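Side-chain contacts in transcriptional repressor (PDB 3KV1), which is a probable DNA-binding transcriptional repressor of the SorC family, whose domain studied here is thought to bind a sugar: residues 141-144 with 145-149; 213-216 with 217-221; 134-137 with 138-141. One frame throughout, in Å; residues are numbered along the deposited sequence. Where two conformers were deposited one is given.

Overall arrangement
Following the chain from the N terminus, interaction 3 (134-141) comes first: it turns the chain from helix 127-134 into helix 137-147. Interaction 1 (141-149) begins at Glu141, where interaction 3 ends, and carries the same helix to its C-terminal end, while Leu143 CD1 packs on Met134 SE. Interaction 2 (213-221) follows much later, around the short helix 215-219. All three are local; interactions 3 and 1 share Glu141 and interaction 2 follows in series; none encloses or crosses another. Arg147 joins interaction 1 to interaction 2 through its salt bridge with Asp217, so the two helix regions meet beside the sheet. Interactions 2 and 3 do not touch, their centres lying about 17 Å apart; interaction 3 instead faces the second subunit.

Interaction 1 of 3, residues 141-144 with 145-149; sequences ETLS and QARKA
Arg147 folds back over the preceding turn and lays its guanidinium across Leu143 O, which sits 3.8 Å above the middle of one face. Two torsions put it there: CG stands anti to the backbone N (chi1 -165°), and a bend at chi3 (-73°) returns the flat group toward residues 143 and 144. Arg147 NH2 thereby comes 3.9 Å from Leu143 CB. Leu143 O is the same oxygen that accepts from the backbone N of Arg147 at 2.9 Å. At the guanidinium edge, near its plane, Ser144 OG is 3.2 Å from Arg147 NH1, but the angle is too poor for a hydrogen bond; the hydroxyl is instead weakly hydrogen-bonded to Lys140 O, and the serine has a second conformer. These contacts lie in the C-terminal part of helix 137-147, where i to i+4 bonds continue from Gln145 N to Glu141 O (3.0 Å) through Lys148 N to Ser144 O (3.1 Å). Lys148 is the first residue to leave helical angles. On another side of the helix, Thr142 and Ala146 pack on Val85 of strand 83-86, as a helix does against the sheet of a Rossmann-like domain. Arg147 NE makes a salt bridge with Asp217, and Glu141 OE1 is hydrogen-bonded to His92 of the second subunit.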
loop_
_atom_site.group_PDB
_atom_site.type_symbol
_atom_site.label_atom_id
_atom_site.label_comp_id
_atom_site.label_asym_id
_atom_site.label_seq_id
_atom_site.Cartn_x
_atom_site.Cartn_y
_atom_site.Cartn_z
ATOM N N GLU A 141 11.705 -2.544 6.966
ATOM C CA GLU A 141 10.906 -3.020 8.080
ATOM C C GLU A 141 9.873 -4.025 7.587
ATOM O O GLU A 141 9.689 -5.073 8.197
ATOM C CB GLU A 141 10.201 -1.900 8.858
ATOM C CG GLU A 141 9.553 -2.426 10.126
ATOM C CD GLU A 141 8.858 -1.341 10.937
ATOM O OE1 GLU A 141 9.445 -0.247 11.116
ATOM O OE2 GLU A 141 7.723 -1.589 11.405
ATOM N N THR A 142 9.210 -3.717 6.472
ATOM C CA THR A 142 8.178 -4.617 5.977
ATOM C C THR A 142 8.811 -5.902 5.458
ATOM O O THR A 142 8.281 -6.994 5.673
ATOM C CB THR A 142 7.303 -3.950 4.887
ATOM O OG1 THR A 142 6.642 -2.821 5.474
ATOM C CG2 THR A 142 6.235 -4.922 4.377
ATOM N N LEU A 143 9.921 -5.776 4.748
ATOM C CA LEU A 143 10.603 -6.974 4.252
ATOM C C LEU A 143 11.054 -7.862 5.414
ATOM O O LEU A 143 11.037 -9.087 5.303
ATOM C CB LEU A 143 11.792 -6.617 3.362
ATOM C CG LEU A 143 11.453 -6.028 2.002
ATOM C CD1 LEU A 143 12.759 -5.834 1.229
ATOM C CD2 LEU A 143 10.507 -6.959 1.256
ATOM N N SER A 144 11.449 -7.253 6.531
ATOM C CA SER A 144 11.799 -8.035 7.714
ATOM C C SER A 144 10.584 -8.755 8.291
ATOM O O SER A 144 10.690 -9.907 8.710
ATOM C CB SER A 144 12.492 -7.190 8.787
ATOM O OG SER A 144 13.847 -6.979 8.448
ATOM N N GLN A 145 9.432 -8.094 8.292
ATOM C CA GLN A 145 8.205 -8.765 8.730
ATOM C C GLN A 145 7.868 -9.958 7.813
ATOM O O GLN A 145 7.427 -11.027 8.262
ATOM C CB GLN A 145 7.013 -7.798 8.793
ATOM C CG GLN A 145 7.153 -6.738 9.902
ATOM C CD GLN A 145 7.565 -7.346 11.241
ATOM O OE1 GLN A 145 8.623 -7.009 11.796
ATOM N NE2 GLN A 145 6.740 -8.262 11.761
ATOM N N ALA A 146 8.098 -9.797 6.522
ATOM C CA ALA A 146 7.727 -10.870 5.615
ATOM C C ALA A 146 8.707 -12.025 5.806
ATOM O O ALA A 146 8.331 -13.183 5.734
ATOM C CB ALA A 146 7.726 -10.373 4.148
ATOM N N ARG A 147 9.967 -11.707 6.102
ATOM C CA ARG A 147 11.030 -12.714 6.209
ATOM C C ARG A 147 10.761 -13.581 7.423
ATOM O O ARG A 147 11.105 -14.771 7.462
ATOM C CB ARG A 147 12.349 -11.943 6.411
ATOM C CG ARG A 147 13.631 -12.670 6.214
ATOM C CD ARG A 147 14.782 -11.637 6.210
ATOM N NE ARG A 147 14.797 -10.857 4.965
ATOM C CZ ARG A 147 14.836 -9.522 4.909
ATOM N NH1 ARG A 147 14.836 -8.810 6.030
ATOM N NH2 ARG A 147 14.874 -8.901 3.730
ATOM N N LYS A 148 10.127 -12.969 8.417
ATOM C CA LYS A 148 9.856 -13.613 9.684
ATOM C C LYS A 148 8.474 -14.278 9.712
ATOM O O LYS A 148 7.988 -14.662 10.769
ATOM C CB LYS A 148 9.977 -12.551 10.815
ATOM C CG LYS A 148 9.701 -13.066 12.219
ATOM C CD LYS A 148 9.640 -11.945 13.274
ATOM C CE LYS A 148 9.122 -12.469 14.639
ATOM N NZ LYS A 148 10.186 -13.248 15.421
ATOM N N ALA A 149 7.808 -14.412 8.556
ATOM C CA ALA A 149 6.484 -15.021 8.540
ATOM C C ALA A 149 6.559 -16.538 8.705
ATOM O O ALA A 149 7.510 -17.185 8.272
ATOM C CB ALA A 149 5.767 -14.699 7.200
#

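Interaction 2 of 3, residues 213-216 with 217-221; sequences LEME and DLRQI
Leu213 touches the carboxylate of Asp217 through a methyl branch: CD2 lies 3.4 Å from Asp217 OD2, placing an apolar wall beside that oxygen. Its other methyl, CD1, reaches one turn further and meets Ile221 CD1 at 4.4 Å. Glu214 follows, and its backbone N donates to Asp217 OD2 over 2.9 Å in a nearly straight bond (169° at the hydrogen). The N-H approaches that oxygen on the anti side of the carboxylate, 30° out of its plane. Glu214 CG, set between the backbone N and the carbonyl carbon, also lies against Asp217 OD2, while Glu214 O takes the N-H of Leu218 at 3.3 Å. The second oxygen of the aspartate, OD1, is held by a salt bridge to Arg147, so both oxygens have a donor. Met215 is a selenomethionine whose N donates to Asp193; Met215 O accepts from Arg219 N (3.0 Å), and its CG sits beside Arg219 NH2. Glu216 bends at chi2 (62°) and brings OE1 to the edge of the Arg219 guanidinium. The direct salt bridge from Glu216 OE1 to Arg219 NE is long, 3.4 Å, and weak as a hydrogen bond, but a water donates to Glu216 OE1 and accepts from Arg219 NH2, closing the pair. Arg219 NH1 is bound to the O of Thr243. At the start of helix 215-219, Glu214 is the N-cap and Asp217, three residues on, returns its side chain to the cap's N-H: this is one half of a capping box.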
loop_
_atom_site.group_PDB
_atom_site.type_symbol
_atom_site.label_atom_id
_atom_site.label_comp_id
_atom_site.label_asym_id
_atom_site.label_seq_id
_atom_site.Cartn_x
_atom_site.Cartn_y
_atom_site.Cartn_z
ATOM N N LEU A 213 11.193 -9.912 -1.517
ATOM C CA LEU A 213 12.025 -10.986 -0.945
ATOM C C LEU A 213 12.905 -11.707 -1.967
ATOM O O LEU A 213 12.774 -11.515 -3.176
ATOM C CB LEU A 213 11.146 -12.029 -0.253
ATOM C CG LEU A 213 10.358 -11.584 0.991
ATOM C CD1 LEU A 213 9.664 -12.817 1.531
ATOM C CD2 LEU A 213 11.277 -10.959 2.051
ATOM N N GLU A 214 13.827 -12.525 -1.464
ATOM C CA GLU A 214 14.664 -13.364 -2.327
ATOM C C GLU A 214 14.615 -14.831 -1.911
ATOM O O GLU A 214 14.020 -15.191 -0.887
ATOM C CB GLU A 214 16.116 -12.865 -2.335
ATOM C CG GLU A 214 16.768 -12.852 -0.969
ATOM C CD GLU A 214 18.199 -12.337 -1.015
ATOM O OE1 GLU A 214 18.393 -11.110 -0.907
ATOM O OE2 GLU A 214 19.127 -13.158 -1.171
HETATM N N MSE A 215 15.248 -15.674 -2.719
HETATM C CA MSE A 215 15.188 -17.128 -2.506
HETATM C C MSE A 215 15.654 -17.536 -1.108
HETATM O O MSE A 215 15.044 -18.384 -0.469
HETATM C CB MSE A 215 16.053 -17.858 -3.545
HETATM C CG MSE A 215 15.755 -19.336 -3.557
HETATM SE SE MSE A 215 14.052 -19.600 -4.441
HETATM C CE MSE A 215 14.474 -18.902 -6.204
ATOM N N GLU A 216 16.722 -16.925 -0.621
ATOM C CA GLU A 216 17.212 -17.279 0.712
ATOM C C GLU A 216 16.204 -16.970 1.829
ATOM O O GLU A 216 16.196 -17.627 2.868
ATOM C CB GLU A 216 18.550 -16.607 0.999
ATOM C CG GLU A 216 19.295 -17.223 2.164
ATOM C CD GLU A 216 19.671 -18.694 1.939
ATOM O OE1 GLU A 216 19.747 -19.152 0.773
ATOM O OE2 GLU A 216 19.897 -19.397 2.944
ATOM N N ASP A 217 15.373 -15.951 1.633
ATOM C CA ASP A 217 14.320 -15.667 2.608
ATOM C C ASP A 217 13.325 -16.803 2.596
ATOM O O ASP A 217 12.901 -17.272 3.651
ATOM C CB ASP A 217 13.584 -14.366 2.290
ATOM C CG ASP A 217 14.508 -13.160 2.276
ATOM O OD1 ASP A 217 15.399 -13.055 3.156
ATOM O OD2 ASP A 217 14.342 -12.324 1.370
ATOM N N LEU A 218 12.922 -17.253 1.407
ATOM C CA LEU A 218 11.954 -18.340 1.343
ATOM C C LEU A 218 12.550 -19.607 1.968
ATOM O O LEU A 218 11.825 -20.432 2.536
ATOM C CB LEU A 218 11.536 -18.657 -0.123
ATOM C CG LEU A 218 10.629 -17.653 -0.835
ATOM C CD1 LEU A 218 10.322 -18.106 -2.315
ATOM C CD2 LEU A 218 9.315 -17.427 -0.065
ATOM N N ARG A 219 13.864 -19.778 1.873
ATOM C CA ARG A 219 14.465 -21.010 2.386
ATOM C C ARG A 219 14.268 -21.104 3.913
ATOM O O ARG A 219 14.200 -22.207 4.470
ATOM C CB ARG A 219 15.952 -21.076 2.045
ATOM C CG ARG A 219 16.602 -22.457 2.215
ATOM C CD ARG A 219 18.085 -22.465 1.707
ATOM N NE ARG A 219 18.166 -22.074 0.297
ATOM C CZ ARG A 219 17.715 -22.822 -0.705
ATOM N NH1 ARG A 219 17.214 -24.039 -0.463
ATOM N NH2 ARG A 219 17.796 -22.376 -1.956
ATOM N N GLN A 220 14.198 -19.956 4.582
ATOM C CA GLN A 220 14.023 -19.946 6.040
ATOM C C GLN A 220 12.600 -19.624 6.521
ATOM O O GLN A 220 12.398 -19.428 7.702
ATOM C CB GLN A 220 15.042 -19.018 6.736
ATOM C CG GLN A 220 15.012 -17.548 6.284
ATOM C CD GLN A 220 13.905 -16.718 6.935
ATOM O OE1 GLN A 220 13.768 -16.709 8.163
ATOM N NE2 GLN A 220 13.148 -15.972 6.119
ATOM N N ILE A 221 11.619 -19.587 5.618
ATOM C CA ILE A 221 10.225 -19.450 6.027
ATOM C C ILE A 221 9.707 -20.884 6.259
ATOM O O ILE A 221 9.870 -21.744 5.411
ATOM C CB ILE A 221 9.384 -18.681 4.956
ATOM C CG1 ILE A 221 9.732 -17.180 5.026
ATOM C CG2 ILE A 221 7.868 -18.918 5.142
ATOM C CD1 ILE A 221 8.973 -16.330 4.017
HETATM O O HOH W 1 18.858 -19.947 -1.735
#

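Interaction 3 of 3, residues 134-137 with 138-141; sequences MEHA and TIKE
With its CG anti to the backbone N (chi1 -172°) and its ring rotated to chi2 -70°, His136 turns ND1 toward Thr138 and lies alongside that side chain, both pointing the same way. Thr138 N donates to His136 ND1 across 2.9 Å, 15° out of the ring plane. Thr138 OG1, anti to its own carbonyl carbon, comes to 3.1 Å from His136 CE1, which places the hydroxyl next to the CE1-H of the ring, which is probably somewhat polarised. Ile139 CD1, well off the ring plane, packs on His136 CB at 4.1 Å. His136 is the N-cap of helix 137-147, its ring supplying the capping acceptor, and the first turn is carried by His136 O, which accepts from Lys140 N (2.9 Å), and by Ala137 O, which accepts from Glu141 N (3.0 Å). Lys140 runs its aliphatic part over the preceding bend: CG meets Met134 O at 3.1 Å and CD meets Glu135 O at 3.4 Å. The aliphatic part of Lys140 thus packs against the carbonyls at the bend between helix 127-134 and helix 137-147. This corner faces the dimer partner, where His136 and Ile139 pack on Pro121 of the second subunit, and Ala137 and Thr138 on His92 of the second subunit. His136 NE2 is hydrogen-bonded to the O of Tyr123 of that subunit. A carbonyl can only accept, and ND1 accepts from Thr138 N, so the two bonds are consistent with a ring protonated on NE2 and not on ND1, and so probably neutral, coupling the helix cap to the dimer interface.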
loop_
_atom_site.group_PDB
_atom_site.type_symbol
_atom_site.label_atom_id
_atom_site.label_comp_id
_atom_site.label_asym_id
_atom_site.label_seq_id
_atom_site.Cartn_x
_atom_site.Cartn_y
_atom_site.Cartn_z
HETATM N N MSE A 134 15.553 -0.550 -1.407
HETATM C CA MSE A 134 15.808 -1.661 -0.494
HETATM C C MSE A 134 16.542 -1.233 0.800
HETATM O O MSE A 134 16.386 -1.880 1.836
HETATM C CB MSE A 134 16.601 -2.772 -1.220
HETATM C CG MSE A 134 15.871 -3.342 -2.436
HETATM SE SE MSE A 134 14.552 -4.641 -1.838
HETATM C CE MSE A 134 15.697 -6.169 -1.638
ATOM N N GLU A 135 17.300 -0.144 0.743
ATOM C CA GLU A 135 18.032 0.325 1.925
ATOM C C GLU A 135 17.172 1.233 2.815
ATOM O O GLU A 135 17.566 1.589 3.933
ATOM C CB GLU A 135 19.298 1.078 1.516
ATOM C CG GLU A 135 20.215 0.327 0.563
ATOM C CD GLU A 135 20.943 -0.824 1.224
ATOM O OE1 GLU A 135 20.995 -0.863 2.475
ATOM O OE2 GLU A 135 21.472 -1.685 0.484
ATOM N N HIS A 136 16.008 1.620 2.314
ATOM C CA HIS A 136 15.141 2.558 3.025
ATOM C C HIS A 136 14.477 1.899 4.243
ATOM O O HIS A 136 13.938 0.788 4.147
ATOM C CB HIS A 136 14.069 3.090 2.080
ATOM C CG HIS A 136 13.258 4.193 2.674
ATOM N ND1 HIS A 136 12.352 3.981 3.694
ATOM C CD2 HIS A 136 13.262 5.530 2.444
ATOM C CE1 HIS A 136 11.808 5.135 4.038
ATOM N NE2 HIS A 136 12.333 6.085 3.287
ATOM N N ALA A 137 14.528 2.581 5.385
ATOM C CA ALA A 137 14.032 2.002 6.640
ATOM C C ALA A 137 12.576 1.478 6.561
ATOM O O ALA A 137 12.263 0.436 7.132
ATOM C CB ALA A 137 14.183 2.986 7.795
ATOM N N THR A 138 11.698 2.185 5.859
ATOM C CA THR A 138 10.303 1.773 5.785
ATOM C C THR A 138 10.140 0.460 4.989
ATOM O O THR A 138 9.321 -0.405 5.360
ATOM C CB THR A 138 9.455 2.872 5.143
ATOM O OG1 THR A 138 9.575 4.063 5.929
ATOM C CG2 THR A 138 7.990 2.425 5.047
ATOM N N ILE A 139 10.919 0.327 3.911
ATOM C CA ILE A 139 10.910 -0.865 3.064
ATOM C C ILE A 139 11.566 -2.024 3.816
ATOM O O ILE A 139 11.030 -3.131 3.833
ATOM C CB ILE A 139 11.611 -0.622 1.703
ATOM C CG1 ILE A 139 10.683 0.123 0.748
ATOM C CG2 ILE A 139 11.957 -1.947 1.005
ATOM C CD1 ILE A 139 10.438 1.472 1.046
ATOM N N LYS A 140 12.668 -1.750 4.517
ATOM C CA LYS A 140 13.385 -2.806 5.226
ATOM C C LYS A 140 12.518 -3.382 6.334
ATOM O O LYS A 140 12.565 -4.584 6.597
ATOM C CB LYS A 140 14.713 -2.282 5.829
ATOM C CG LYS A 140 15.832 -2.211 4.833
ATOM C CD LYS A 140 17.080 -1.506 5.373
ATOM C CE LYS A 140 17.512 -2.060 6.711
ATOM N NZ LYS A 140 18.616 -1.230 7.306
ATOM N N GLU A 141 11.705 -2.544 6.966
ATOM C CA GLU A 141 10.906 -3.020 8.080
ATOM C C GLU A 141 9.873 -4.025 7.587
ATOM O O GLU A 141 9.689 -5.073 8.197
ATOM C CB GLU A 141 10.201 -1.900 8.858
ATOM C CG GLU A 141 9.553 -2.426 10.126
ATOM C CD GLU A 141 8.858 -1.341 10.937
ATOM O OE1 GLU A 141 9.445 -0.247 11.116
ATOM O OE2 GLU A 141 7.723 -1.589 11.405
#